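Local atomic coordinates of alpha-rhamnosidase (Dictyoglomus thermophilum, PDB entry 6I60), a protein that probably hydrolyses terminal non-reducing alpha-L-rhamnose residues from alpha-L-rhamnosides, as expected of an alpha-L-rhamnosidase. Residues Y30-L35 with Q125-S130; P51-K56 with I100-K105; Q70-S75 with V87-K92; Y113-R118 with V131-E136. All blocks are in the same frame, centred on the assembly; numbering follows the deposited sequence.

Interaction 1 (Y30-L35 with Q125-S130); sequences YSPFDL and QESPFS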
loop_
_atom_site.group_PDB
_atom_site.type_symbol
_atom_site.label_atom_id
_atom_site.label_comp_id
_atom_site.label_asym_id
_atom_site.label_seq_id
_atom_site.Cartn_x
_atom_site.Cartn_y
_atom_site.Cartn_z
ATOM N N TYR A 30 26.439 14.843 -15.062
ATOM C CA TYR A 30 25.749 14.239 -13.929
ATOM C C TYR A 30 25.596 12.740 -14.155
ATOM O O TYR A 30 25.029 12.313 -15.167
ATOM C CB TYR A 30 24.382 14.885 -13.714
ATOM C CG TYR A 30 24.453 16.305 -13.207
ATOM C CD1 TYR A 30 25.132 16.610 -12.035
ATOM C CD2 TYR A 30 23.844 17.341 -13.901
ATOM C CE1 TYR A 30 25.199 17.907 -11.567
ATOM C CE2 TYR A 30 23.906 18.641 -13.442
ATOM C CZ TYR A 30 24.585 18.919 -12.275
ATOM O OH TYR A 30 24.649 20.213 -11.815
ATOM N N SER A 31 26.097 11.950 -13.211
ATOM C CA SER A 31 25.885 10.514 -13.215
ATOM C C SER A 31 24.487 10.189 -12.696
ATOM O O SER A 31 23.851 11.017 -12.039
ATOM C CB SER A 31 26.946 9.828 -12.358
ATOM O OG SER A 31 26.574 9.822 -10.990
ATOM N N PRO A 32 23.974 8.994 -12.996
ATOM C CA PRO A 32 22.667 8.604 -12.452
ATOM C C PRO A 32 22.672 8.626 -10.930
ATOM O O PRO A 32 23.672 8.300 -10.287
ATOM C CB PRO A 32 22.465 7.186 -12.996
ATOM C CG PRO A 32 23.296 7.138 -14.229
ATOM C CD PRO A 32 24.491 8.000 -13.953
ATOM N N PHE A 33 21.540 9.026 -10.356
ATOM C CA PHE A 33 21.397 9.156 -8.915
ATOM C C PHE A 33 20.172 8.380 -8.450
ATOM O O PHE A 33 19.348 7.932 -9.252
ATOM C CB PHE A 33 21.292 10.631 -8.493
ATOM C CG PHE A 33 20.072 11.331 -9.023
ATOM C CD1 PHE A 33 20.057 11.851 -10.306
ATOM C CD2 PHE A 33 18.940 11.474 -8.235
ATOM C CE1 PHE A 33 18.935 12.496 -10.796
ATOM C CE2 PHE A 33 17.816 12.118 -8.719
ATOM C CZ PHE A 33 17.813 12.629 -10.001
ATOM N N ASP A 34 20.066 8.234 -7.129
ATOM C CA ASP A 34 18.972 7.502 -6.490
ATOM C C ASP A 34 18.860 6.089 -7.059
ATOM O O ASP A 34 17.802 5.652 -7.520
ATOM C CB ASP A 34 17.649 8.259 -6.623
ATOM C CG ASP A 34 16.588 7.751 -5.662
ATOM O OD1 ASP A 34 16.904 6.873 -4.829
ATOM O OD2 ASP A 34 15.434 8.224 -5.746
ATOM N N LEU A 35 19.977 5.372 -7.025
ATOM C CA LEU A 35 20.035 4.021 -7.568
ATOM C C LEU A 35 19.360 3.056 -6.601
ATOM O O LEU A 35 19.734 2.979 -5.424
ATOM C CB LEU A 35 21.485 3.616 -7.827
ATOM C CG LEU A 35 22.057 4.066 -9.172
ATOM C CD1 LEU A 35 22.543 5.505 -9.097
ATOM C CD2 LEU A 35 23.182 3.142 -9.596
ATOM N N GLN A 125 26.516 11.600 -25.502
ATOM C CA GLN A 125 27.584 12.054 -24.621
ATOM C C GLN A 125 27.629 11.160 -23.388
ATOM O O GLN A 125 26.618 10.987 -22.699
ATOM C CB GLN A 125 27.372 13.515 -24.234
ATOM C CG GLN A 125 27.126 14.430 -25.425
ATOM C CD GLN A 125 26.899 15.872 -25.018
ATOM O OE1 GLN A 125 27.455 16.794 -25.616
ATOM N NE2 GLN A 125 26.076 16.075 -23.995
ATOM N N GLU A 126 28.799 10.587 -23.121
ATOM C CA GLU A 126 28.953 9.636 -22.031
ATOM C C GLU A 126 29.028 10.358 -20.692
ATOM O O GLU A 126 29.675 11.402 -20.566
ATOM C CB GLU A 126 30.209 8.793 -22.248
ATOM C CG GLU A 126 30.404 7.677 -21.239
ATOM C CD GLU A 126 31.791 7.076 -21.306
ATOM O OE1 GLU A 126 31.953 5.905 -20.905
ATOM O OE2 GLU A 126 32.720 7.775 -21.763
ATOM N N SER A 127 28.357 9.793 -19.690
ATOM C CA SER A 127 28.306 10.322 -18.337
ATOM C C SER A 127 29.251 9.553 -17.421
ATOM O O SER A 127 29.548 8.381 -17.668
ATOM C CB SER A 127 26.881 10.237 -17.780
ATOM O OG SER A 127 26.887 10.005 -16.381
ATOM N N PRO A 128 29.744 10.190 -16.359
ATOM C CA PRO A 128 30.582 9.474 -15.389
ATOM C C PRO A 128 29.800 8.378 -14.683
ATOM O O PRO A 128 28.570 8.317 -14.718
ATOM C CB PRO A 128 31.021 10.569 -14.411
ATOM C CG PRO A 128 30.830 11.849 -15.151
ATOM C CD PRO A 128 29.660 11.629 -16.057
ATOM N N PHE A 129 30.545 7.492 -14.031
ATOM C CA PHE A 129 29.928 6.398 -13.298
ATOM C C PHE A 129 29.228 6.919 -12.050
ATOM O O PHE A 129 29.647 7.904 -11.438
ATOM C CB PHE A 129 30.974 5.351 -12.915
ATOM C CG PHE A 129 31.008 4.162 -13.832
ATOM C CD1 PHE A 129 29.959 3.258 -13.859
ATOM C CD2 PHE A 129 32.092 3.946 -14.668
ATOM C CE1 PHE A 129 29.989 2.164 -14.703
ATOM C CE2 PHE A 129 32.129 2.853 -15.512
ATOM C CZ PHE A 129 31.076 1.961 -15.530
ATOM N N SER A 130 28.142 6.248 -11.681
ATOM C CA SER A 130 27.417 6.605 -10.475
ATOM C C SER A 130 28.212 6.197 -9.237
ATOM O O SER A 130 29.208 5.472 -9.311
ATOM C CB SER A 130 26.046 5.935 -10.459
ATOM O OG SER A 130 26.168 4.561 -10.138
#

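Interaction 2 (P51-K56 with I100-K105); sequences PIFSWK and IKYEGK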
loop_
_atom_site.group_PDB
_atom_site.type_symbol
_atom_site.label_atom_id
_atom_site.label_comp_id
_atom_site.label_asym_id
_atom_site.label_seq_id
_atom_site.Cartn_x
_atom_site.Cartn_y
_atom_site.Cartn_z
ATOM N N PRO A 51 17.113 -9.581 -9.473
ATOM C CA PRO A 51 16.478 -8.376 -8.926
ATOM C C PRO A 51 16.323 -7.293 -9.986
ATOM O O PRO A 51 16.847 -7.378 -11.099
ATOM C CB PRO A 51 17.437 -7.938 -7.814
ATOM C CG PRO A 51 18.754 -8.528 -8.196
ATOM C CD PRO A 51 18.440 -9.826 -8.880
ATOM N N ILE A 52 15.585 -6.251 -9.614
ATOM C CA ILE A 52 15.287 -5.132 -10.499
ATOM C C ILE A 52 16.164 -3.947 -10.110
ATOM O O ILE A 52 16.247 -3.587 -8.928
ATOM C CB ILE A 52 13.796 -4.757 -10.437
ATOM C CG1 ILE A 52 12.923 -5.964 -10.794
ATOM C CG2 ILE A 52 13.501 -3.585 -11.358
ATOM C CD1 ILE A 52 12.926 -6.314 -12.268
ATOM N N PHE A 53 16.816 -3.343 -11.099
ATOM C CA PHE A 53 17.659 -2.172 -10.901
ATOM C C PHE A 53 17.003 -0.952 -11.533
ATOM O O PHE A 53 16.362 -1.055 -12.585
ATOM C CB PHE A 53 19.053 -2.385 -11.502
ATOM C CG PHE A 53 19.874 -3.421 -10.785
ATOM C CD1 PHE A 53 20.650 -3.073 -9.691
ATOM C CD2 PHE A 53 19.870 -4.740 -11.206
ATOM C CE1 PHE A 53 21.407 -4.023 -9.029
ATOM C CE2 PHE A 53 20.624 -5.696 -10.548
ATOM C CZ PHE A 53 21.393 -5.336 -9.459
ATOM N N SER A 54 17.169 0.203 -10.892
ATOM C CA SER A 54 16.562 1.433 -11.374
ATOM C C SER A 54 17.432 2.614 -10.971
ATOM O O SER A 54 18.262 2.519 -10.063
ATOM C CB SER A 54 15.137 1.606 -10.833
ATOM O OG SER A 54 15.039 1.141 -9.498
ATOM N N TRP A 55 17.228 3.735 -11.662
ATOM C CA TRP A 55 17.990 4.950 -11.405
ATOM C C TRP A 55 17.256 6.136 -12.010
ATOM O O TRP A 55 16.435 5.984 -12.918
ATOM C CB TRP A 55 19.407 4.857 -11.979
ATOM C CG TRP A 55 19.427 4.519 -13.436
ATOM C CD1 TRP A 55 19.256 5.381 -14.480
ATOM C CD2 TRP A 55 19.620 3.222 -14.012
ATOM N NE1 TRP A 55 19.334 4.701 -15.672
ATOM C CE2 TRP A 55 19.556 3.374 -15.412
ATOM C CE3 TRP A 55 19.842 1.948 -13.481
ATOM C CZ2 TRP A 55 19.708 2.302 -16.285
ATOM C CZ3 TRP A 55 19.990 0.887 -14.348
ATOM C CH2 TRP A 55 19.925 1.070 -15.736
ATOM N N LYS A 56 17.573 7.322 -11.497
ATOM C CA LYS A 56 17.032 8.580 -11.988
ATOM C C LYS A 56 18.129 9.390 -12.668
ATOM O O LYS A 56 19.323 9.161 -12.455
ATOM C CB LYS A 56 16.407 9.390 -10.846
ATOM C CG LYS A 56 15.268 8.679 -10.138
ATOM C CD LYS A 56 14.888 9.382 -8.845
ATOM C CE LYS A 56 13.697 8.708 -8.177
ATOM N NZ LYS A 56 12.491 8.710 -9.052
ATOM N N ILE A 100 15.654 -2.141 -15.169
ATOM C CA ILE A 100 16.235 -3.305 -15.826
ATOM C C ILE A 100 16.119 -4.522 -14.920
ATOM O O ILE A 100 16.134 -4.415 -13.689
ATOM C CB ILE A 100 17.712 -3.064 -16.215
ATOM C CG1 ILE A 100 17.924 -1.615 -16.654
ATOM C CG2 ILE A 100 18.136 -4.018 -17.320
ATOM C CD1 ILE A 100 17.201 -1.248 -17.933
ATOM N N LYS A 101 16.001 -5.689 -15.546
ATOM C CA LYS A 101 16.043 -6.961 -14.843
ATOM C C LYS A 101 17.464 -7.509 -14.870
ATOM O O LYS A 101 18.146 -7.454 -15.898
ATOM C CB LYS A 101 15.074 -7.961 -15.478
ATOM C CG LYS A 101 15.206 -9.390 -14.968
ATOM C CD LYS A 101 14.741 -10.394 -16.015
ATOM C CE LYS A 101 14.393 -11.737 -15.389
ATOM N NZ LYS A 101 13.569 -12.588 -16.296
ATOM N N TYR A 102 17.908 -8.026 -13.726
ATOM C CA TYR A 102 19.267 -8.534 -13.601
ATOM C C TYR A 102 19.478 -9.747 -14.498
ATOM O O TYR A 102 18.633 -10.644 -14.569
ATOM C CB TYR A 102 19.557 -8.897 -12.145
ATOM C CG TYR A 102 20.889 -9.574 -11.920
ATOM C CD1 TYR A 102 22.069 -8.846 -11.928
ATOM C CD2 TYR A 102 20.965 -10.941 -11.685
ATOM C CE1 TYR A 102 23.288 -9.458 -11.717
ATOM C CE2 TYR A 102 22.179 -11.564 -11.474
ATOM C CZ TYR A 102 23.337 -10.816 -11.490
ATOM O OH TYR A 102 24.554 -11.423 -11.279
ATOM N N GLU A 103 20.623 -9.770 -15.187
ATOM C CA GLU A 103 20.948 -10.844 -16.118
ATOM C C GLU A 103 22.421 -11.230 -16.034
ATOM O O GLU A 103 23.016 -11.640 -17.037
ATOM C CB GLU A 103 20.603 -10.452 -17.557
ATOM C CG GLU A 103 19.122 -10.500 -17.894
ATOM C CD GLU A 103 18.841 -10.056 -19.317
ATOM O OE1 GLU A 103 19.452 -9.060 -19.759
ATOM O OE2 GLU A 103 18.015 -10.702 -19.997
ATOM N N GLY A 104 23.026 -11.104 -14.858
ATOM C CA GLY A 104 24.433 -11.378 -14.671
ATOM C C GLY A 104 24.697 -12.776 -14.152
ATOM O O GLY A 104 23.877 -13.691 -14.291
ATOM N N LYS A 105 25.873 -12.941 -13.550
ATOM C CA LYS A 105 26.242 -14.220 -12.960
ATOM C C LYS A 105 25.244 -14.605 -11.873
ATOM O O LYS A 105 24.716 -13.746 -11.163
ATOM C CB LYS A 105 27.659 -14.140 -12.386
ATOM C CG LYS A 105 28.136 -15.406 -11.693
ATOM C CD LYS A 105 29.569 -15.746 -12.072
ATOM C CE LYS A 105 30.244 -16.560 -10.979
ATOM N NZ LYS A 105 31.552 -17.114 -11.424
#

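Interaction 3 (Q70-S75 with V87-K92); sequences QVIVSS and VWDTGK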
loop_
_atom_site.group_PDB
_atom_site.type_symbol
_atom_site.label_atom_id
_atom_site.label_comp_id
_atom_site.label_asym_id
_atom_site.label_seq_id
_atom_site.Cartn_x
_atom_site.Cartn_y
_atom_site.Cartn_z
ATOM N N GLN A 70 24.755 1.501 -19.112
ATOM C CA GLN A 70 25.655 0.387 -18.835
ATOM C C GLN A 70 25.810 0.267 -17.329
ATOM O O GLN A 70 26.245 1.219 -16.677
ATOM C CB GLN A 70 27.020 0.587 -19.494
ATOM C CG GLN A 70 28.033 -0.482 -19.108
ATOM C CD GLN A 70 29.464 -0.031 -19.301
ATOM O OE1 GLN A 70 29.720 1.041 -19.849
ATOM N NE2 GLN A 70 30.410 -0.850 -18.855
ATOM N N VAL A 71 25.460 -0.892 -16.780
ATOM C CA VAL A 71 25.565 -1.148 -15.349
ATOM C C VAL A 71 26.606 -2.236 -15.133
ATOM O O VAL A 71 26.626 -3.242 -15.853
ATOM C CB VAL A 71 24.205 -1.536 -14.739
ATOM C CG1 VAL A 71 23.504 -2.569 -15.595
ATOM C CG2 VAL A 71 24.382 -2.050 -13.320
ATOM N N ILE A 72 27.486 -2.022 -14.162
ATOM C CA ILE A 72 28.544 -2.963 -13.824
ATOM C C ILE A 72 28.254 -3.505 -12.436
ATOM O O ILE A 72 27.992 -2.728 -11.509
ATOM C CB ILE A 72 29.927 -2.290 -13.870
ATOM C CG1 ILE A 72 30.318 -1.995 -15.320
ATOM C CG2 ILE A 72 30.960 -3.150 -13.161
ATOM C CD1 ILE A 72 31.808 -1.870 -15.553
ATOM N N VAL A 73 28.285 -4.826 -12.280
ATOM C CA VAL A 73 28.117 -5.438 -10.972
ATOM C C VAL A 73 29.370 -6.240 -10.669
ATOM O O VAL A 73 29.850 -6.996 -11.523
ATOM C CB VAL A 73 26.854 -6.310 -10.896
ATOM C CG1 VAL A 73 26.707 -6.933 -9.481
ATOM C CG2 VAL A 73 25.631 -5.479 -11.340
ATOM N N SER A 74 29.905 -6.061 -9.464
ATOM C CA SER A 74 31.150 -6.679 -9.045
ATOM C C SER A 74 30.969 -7.326 -7.678
ATOM O O SER A 74 29.944 -7.159 -7.007
ATOM C CB SER A 74 32.294 -5.657 -8.992
ATOM O OG SER A 74 32.502 -5.057 -10.258
ATOM N N SER A 75 31.992 -8.074 -7.263
ATOM C CA SER A 75 31.959 -8.826 -6.015
ATOM C C SER A 75 32.793 -8.198 -4.908
ATOM O O SER A 75 32.831 -8.739 -3.798
ATOM C CB SER A 75 32.431 -10.265 -6.255
ATOM O OG SER A 75 33.671 -10.290 -6.939
ATOM N N VAL A 87 30.817 -9.829 -11.969
ATOM C CA VAL A 87 29.675 -10.719 -12.107
ATOM C C VAL A 87 28.616 -10.201 -13.074
ATOM O O VAL A 87 27.729 -10.978 -13.471
ATOM C CB VAL A 87 29.041 -11.033 -10.735
ATOM C CG1 VAL A 87 30.161 -11.319 -9.709
ATOM C CG2 VAL A 87 28.097 -9.938 -10.296
ATOM N N TRP A 88 28.658 -8.930 -13.483
ATOM C CA TRP A 88 27.820 -8.460 -14.579
ATOM C C TRP A 88 28.465 -7.260 -15.255
ATOM O O TRP A 88 29.038 -6.391 -14.592
ATOM C CB TRP A 88 26.408 -8.083 -14.117
ATOM C CG TRP A 88 25.393 -8.121 -15.247
ATOM C CD1 TRP A 88 25.542 -8.736 -16.459
ATOM C CD2 TRP A 88 24.084 -7.530 -15.261
ATOM N NE1 TRP A 88 24.413 -8.565 -17.224
ATOM C CE2 TRP A 88 23.503 -7.830 -16.511
ATOM C CE3 TRP A 88 23.349 -6.778 -14.339
ATOM C CZ2 TRP A 88 22.221 -7.403 -16.862
ATOM C CZ3 TRP A 88 22.077 -6.355 -14.691
ATOM C CH2 TRP A 88 21.528 -6.668 -15.941
ATOM N N ASP A 89 28.343 -7.214 -16.584
ATOM C CA ASP A 89 28.774 -6.059 -17.371
ATOM C C ASP A 89 27.934 -6.044 -18.646
ATOM O O ASP A 89 28.212 -6.799 -19.583
ATOM C CB ASP A 89 30.263 -6.116 -17.686
ATOM C CG ASP A 89 30.790 -4.810 -18.256
ATOM O OD1 ASP A 89 30.019 -4.100 -18.943
ATOM O OD2 ASP A 89 31.977 -4.495 -18.020
ATOM N N THR A 90 26.909 -5.190 -18.670
ATOM C CA THR A 90 26.019 -5.124 -19.823
ATOM C C THR A 90 26.672 -4.472 -21.032
ATOM O O THR A 90 26.235 -4.715 -22.162
ATOM C CB THR A 90 24.746 -4.352 -19.468
ATOM O OG1 THR A 90 25.067 -2.970 -19.260
ATOM C CG2 THR A 90 24.124 -4.910 -18.210
ATOM N N GLY A 91 27.700 -3.653 -20.829
ATOM C CA GLY A 91 28.202 -2.855 -21.923
ATOM C C GLY A 91 27.208 -1.754 -22.258
ATOM O O GLY A 91 26.179 -1.578 -21.603
ATOM N N LYS A 92 27.535 -1.003 -23.306
ATOM C CA LYS A 92 26.659 0.071 -23.772
ATOM C C LYS A 92 25.389 -0.543 -24.348
ATOM O O LYS A 92 25.360 -0.980 -25.500
ATOM C CB LYS A 92 27.370 0.936 -24.806
ATOM C CG LYS A 92 26.530 2.097 -25.318
ATOM C CD LYS A 92 27.382 3.115 -26.056
ATOM C CE LYS A 92 26.529 4.037 -26.904
ATOM N NZ LYS A 92 27.291 5.241 -27.326
#

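Interaction 4 (Y113-R118 with V131-E136); sequences YFWKVR and VVNTFE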
loop_
_atom_site.group_PDB
_atom_site.type_symbol
_atom_site.label_atom_id
_atom_site.label_comp_id
_atom_site.label_asym_id
_atom_site.label_seq_id
_atom_site.Cartn_x
_atom_site.Cartn_y
_atom_site.Cartn_z
ATOM N N TYR A 113 27.057 -7.439 -2.984
ATOM C CA TYR A 113 27.466 -7.019 -4.313
ATOM C C TYR A 113 27.473 -5.498 -4.409
ATOM O O TYR A 113 26.859 -4.797 -3.600
ATOM C CB TYR A 113 26.546 -7.607 -5.391
ATOM C CG TYR A 113 26.497 -9.116 -5.390
ATOM C CD1 TYR A 113 25.604 -9.803 -4.576
ATOM C CD2 TYR A 113 27.345 -9.856 -6.203
ATOM C CE1 TYR A 113 25.559 -11.186 -4.571
ATOM C CE2 TYR A 113 27.306 -11.237 -6.206
ATOM C CZ TYR A 113 26.412 -11.898 -5.389
ATOM O OH TYR A 113 26.375 -13.274 -5.395
ATOM N N PHE A 114 28.183 -4.998 -5.416
ATOM C CA PHE A 114 28.308 -3.573 -5.676
ATOM C C PHE A 114 27.938 -3.305 -7.127
ATOM O O PHE A 114 28.140 -4.159 -7.996
ATOM C CB PHE A 114 29.733 -3.070 -5.392
ATOM C CG PHE A 114 30.283 -3.513 -4.062
ATOM C CD1 PHE A 114 30.840 -4.774 -3.909
ATOM C CD2 PHE A 114 30.247 -2.666 -2.965
ATOM C CE1 PHE A 114 31.339 -5.183 -2.688
ATOM C CE2 PHE A 114 30.750 -3.070 -1.742
ATOM C CZ PHE A 114 31.297 -4.330 -1.604
ATOM N N TRP A 115 27.395 -2.118 -7.391
ATOM C CA TRP A 115 27.003 -1.797 -8.756
ATOM C C TRP A 115 26.986 -0.292 -8.971
ATOM O O TRP A 115 26.538 0.464 -8.105
ATOM C CB TRP A 115 25.635 -2.403 -9.105
ATOM C CG TRP A 115 24.454 -1.776 -8.415
ATOM C CD1 TRP A 115 24.179 -1.792 -7.078
ATOM C CD2 TRP A 115 23.376 -1.064 -9.038
ATOM N NE1 TRP A 115 23.001 -1.126 -6.830
ATOM C CE2 TRP A 115 22.490 -0.670 -8.016
ATOM C CE3 TRP A 115 23.078 -0.716 -10.361
ATOM C CZ2 TRP A 115 21.326 0.054 -8.275
ATOM C CZ3 TRP A 115 21.923 0.001 -10.616
ATOM C CH2 TRP A 115 21.061 0.378 -9.578
ATOM N N LYS A 116 27.490 0.127 -10.129
ATOM C CA LYS A 116 27.392 1.490 -10.626
ATOM C C LYS A 116 26.719 1.465 -11.993
ATOM O O LYS A 116 26.455 0.399 -12.556
ATOM C CB LYS A 116 28.772 2.153 -10.718
ATOM C CG LYS A 116 29.840 1.502 -9.857
ATOM C CD LYS A 116 31.238 1.838 -10.354
ATOM C CE LYS A 116 31.577 1.060 -11.616
ATOM N NZ LYS A 116 32.952 1.364 -12.104
ATOM N N VAL A 117 26.441 2.647 -12.538
ATOM C CA VAL A 117 25.782 2.726 -13.838
ATOM C C VAL A 117 26.142 4.051 -14.497
ATOM O O VAL A 117 26.284 5.079 -13.827
ATOM C CB VAL A 117 24.250 2.539 -13.702
ATOM C CG1 VAL A 117 23.617 3.714 -12.984
ATOM C CG2 VAL A 117 23.607 2.335 -15.065
ATOM N N ARG A 118 26.311 4.009 -15.815
ATOM C CA ARG A 118 26.462 5.188 -16.655
ATOM C C ARG A 118 25.282 5.280 -17.611
ATOM O O ARG A 118 24.582 4.296 -17.864
ATOM C CB ARG A 118 27.767 5.148 -17.458
ATOM C CG ARG A 118 29.029 5.080 -16.623
ATOM C CD ARG A 118 30.276 5.170 -17.497
ATOM N NE ARG A 118 30.244 4.231 -18.617
ATOM C CZ ARG A 118 31.318 3.628 -19.118
ATOM N NH1 ARG A 118 32.515 3.867 -18.603
ATOM N NH2 ARG A 118 31.196 2.794 -20.140
ATOM N N VAL A 131 27.758 6.678 -8.081
ATOM C CA VAL A 131 28.363 6.272 -6.821
ATOM C C VAL A 131 28.059 4.802 -6.573
ATOM O O VAL A 131 26.939 4.330 -6.813
ATOM C CB VAL A 131 27.858 7.163 -5.674
ATOM C CG1 VAL A 131 28.034 6.472 -4.331
ATOM C CG2 VAL A 131 28.585 8.501 -5.687
ATOM N N VAL A 132 29.070 4.061 -6.113
ATOM C CA VAL A 132 28.929 2.623 -5.913
ATOM C C VAL A 132 27.812 2.353 -4.915
ATOM O O VAL A 132 27.861 2.805 -3.765
ATOM C CB VAL A 132 30.255 2.014 -5.446
ATOM C CG1 VAL A 132 30.057 0.569 -5.015
ATOM C CG2 VAL A 132 31.296 2.113 -6.551
ATOM N N ASN A 133 26.793 1.621 -5.356
ATOM C CA ASN A 133 25.710 1.185 -4.494
ATOM C C ASN A 133 25.942 -0.268 -4.081
ATOM O O ASN A 133 26.951 -0.887 -4.427
ATOM C CB ASN A 133 24.361 1.367 -5.192
ATOM C CG ASN A 133 23.714 2.699 -4.866
ATOM O OD1 ASN A 133 24.229 3.758 -5.229
ATOM N ND2 ASN A 133 22.582 2.653 -4.171
ATOM N N THR A 134 24.992 -0.820 -3.333
ATOM C CA THR A 134 25.191 -2.122 -2.714
ATOM C C THR A 134 23.851 -2.821 -2.549
ATOM O O THR A 134 22.857 -2.188 -2.189
ATOM C CB THR A 134 25.889 -1.971 -1.353
ATOM O OG1 THR A 134 27.289 -1.741 -1.556
ATOM C CG2 THR A 134 25.701 -3.210 -0.488
ATOM N N PHE A 135 23.829 -4.122 -2.831
ATOM C CA PHE A 135 22.700 -4.966 -2.464
ATOM C C PHE A 135 23.236 -6.281 -1.920
ATOM O O PHE A 135 24.142 -6.876 -2.511
ATOM C CB PHE A 135 21.753 -5.206 -3.652
ATOM C CG PHE A 135 22.381 -5.932 -4.809
ATOM C CD1 PHE A 135 23.117 -5.246 -5.761
ATOM C CD2 PHE A 135 22.207 -7.300 -4.962
ATOM C CE1 PHE A 135 23.683 -5.910 -6.831
ATOM C CE2 PHE A 135 22.772 -7.971 -6.030
ATOM C CZ PHE A 135 23.510 -7.275 -6.965
ATOM N N GLU A 136 22.695 -6.715 -0.785
ATOM C CA GLU A 136 23.129 -7.934 -0.116
ATOM C C GLU A 136 22.060 -9.008 -0.259
ATOM O O GLU A 136 20.875 -8.747 -0.028
ATOM C CB GLU A 136 23.416 -7.679 1.366
ATOM C CG GLU A 136 23.648 -8.950 2.173
ATOM C CD GLU A 136 24.308 -8.685 3.512
ATOM O OE1 GLU A 136 24.682 -7.523 3.776
ATOM O OE2 GLU A 136 24.446 -9.640 4.307
HETATM O O HOH W 1 21.639 -1.492 -4.480
#

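Interaction 1 (Y30-L35 with Q125-S130)
No aromatic ring carries the contact of Ser31 and Ser127: Tyr30 and Phe129 both set out away from the opposite segment, Phe129 to a cation-pi contact with Lys116. This is loop-against-loop packing within the N-terminal immunoglobulin-like domain: the chain entering strand 35-37 lies against the loop between strands 112-120 and 133-137. Pro32 packs there too, its CD 4.0 Å from Ser127 OG. Ser31 points toward that loop, its CB 3.2 Å from Pro128 O, while its OG comes to 3.4 Å from Ser130 CA. Ser127 OG sits beside two carbonyl oxygens, those of Tyr30 and Pro128, with a single proton to offer; Tyr30 O also receives Trp119 NE1. Farther along, Leu35 spreads both methyls over the Ser130 side chain, its CG set anti to its own carbonyl carbon (chi1 -85°). Replacing Leu35 with alanine would probably open a gap beside the Ser130 hydroxymethyl group and remove packing against Trp55 and Trp115. The hydroxyl of Ser130 has its polar partner in Val117 N, and its oxygen lies 3.4 Å from Leu35 CD2.

Interaction 2 (P51-K56 with I100-K105)
The carbonyl oxygen of Ile100 is met by two neighbouring backbone groups of strand 52-56: Phe53 N donates at 2.9 Å in a nearly straight bond (167°), and the CA-H of Ile52 adds a longer contact. Ile100 N returns the bond to Phe53 O, and Tyr102 N donates to Pro51 O, carrying the pairing past the end of strand 99-101. These antiparallel bonds put 99-101 on the border of the three-stranded sheet of the immunoglobulin-like domain. Ile52 and Lys101 share one face, where both touch Tyr580 of helix 580-584. Phe53 and Ile100 point to the other face; beyond the strand end Tyr102 runs alongside Phe53, with Phe53 CE2 3.7 Å from Tyr102 CD1. Tyr102 CB lies in the plane of the Phe53 ring, at its edge, and packs 3.6 Å from Pro51 CD. Gly104 N sits over the centre of the Tyr102 ring. Trp55, its CG placed between N and the carbonyl carbon (chi1 55°), swings its six-membered ring until CH2 rests 3.5 Å from Ile100 CG1.

Interaction 3 (Q70-S75 with V87-K92)
A classic beta bulge marks this pairing: Val87 N and Trp88 N both donate to Val73 O, each at 3.0 Å and from the same face of its carbonyl plane. Val73 N answers with a bond to Trp88 O, and Val73 CG1 packs on Val87 CG2. Strand 88-89 thereby joins the border of the five-stranded sheet of the immunoglobulin-like domain, antiparallel to 68-74. Past the strand a side chain takes over, for Val71 N donates to Thr90 OG1 (3.3 Å), whereas Thr90 N bonds weakly to Val71 O. Thr90 CG2 lies over one face of the Trp88 ring, near its rim, and against Val71 CG1. Asp89 folds the next residues into an Asx turn, its OD1 accepting Gly91 N at 3.0 Å. The extended Gln70 side chain, with CG opposite N (chi1 174°), brings NE2 within 3.3 Å of that same OD1, on the syn side but 28° out of the carboxylate plane. Two N-H donors on one oxygen would be expected to help keep Asp89 ionised.

Interaction 4 (Y113-R118 with V131-E136)
Tyr113 and Phe135 make the tight part of this contact. Tyr113 CB lies over one face of the Phe135 ring, 3.8 Å from its centroid, a CH-pi contact; the rings are nearly parallel but barely overlap. Trp115 CD1 meets the edge of the Phe135 ring at 3.8 Å, the Phe135 edge turned toward the indole's face, planes at 70°. Phe53 of the facing sheet joins this aromatic cluster inside the immunoglobulin-like beta sandwich. With an alanine at Phe135 the ring is gone, which would probably leave Tyr113 CB and Trp115 CD1 without a partner and open a gap between the sheets. Antiparallel backbone bonds pair the strands, those from Tyr113 N to Phe135 O and Asn133 N to Trp115 O nearly straight (166° and 167°). The other face is the more exposed: Phe114 lies alongside Thr134, and Val132 touches Phe114 CB and Lys116 CG, each at 3.7 Å, through CG1 and CG2 respectively. At the indole end a water accepts from Trp115 NE1 at 2.7 Å and donates weakly to Thr134 O.

How the interactions relate
From the N terminus, 30-35 opens the longest loop, closed when 125-130 returns in interaction 1. Interaction 2 nests inside it, joining 51-56 to 100-105 in the three-stranded sheet, and interaction 3 nests deeper still, closing the short excursion from 70-75 to 87-92. Interaction 4 opens after both have closed; because 113-118 precedes 125-130 and 131-136 follows it, interactions 1 and 4 cross. Interactions 3 and 4 share the five-stranded sheet, with Ser74 N bonding to Phe114 O, and Phe53 of interaction 2 packs on Trp115 across the sandwich. Interaction 1 reaches both sheets, through Phe33 O to Lys56 N and Ser130 N to Val117 O.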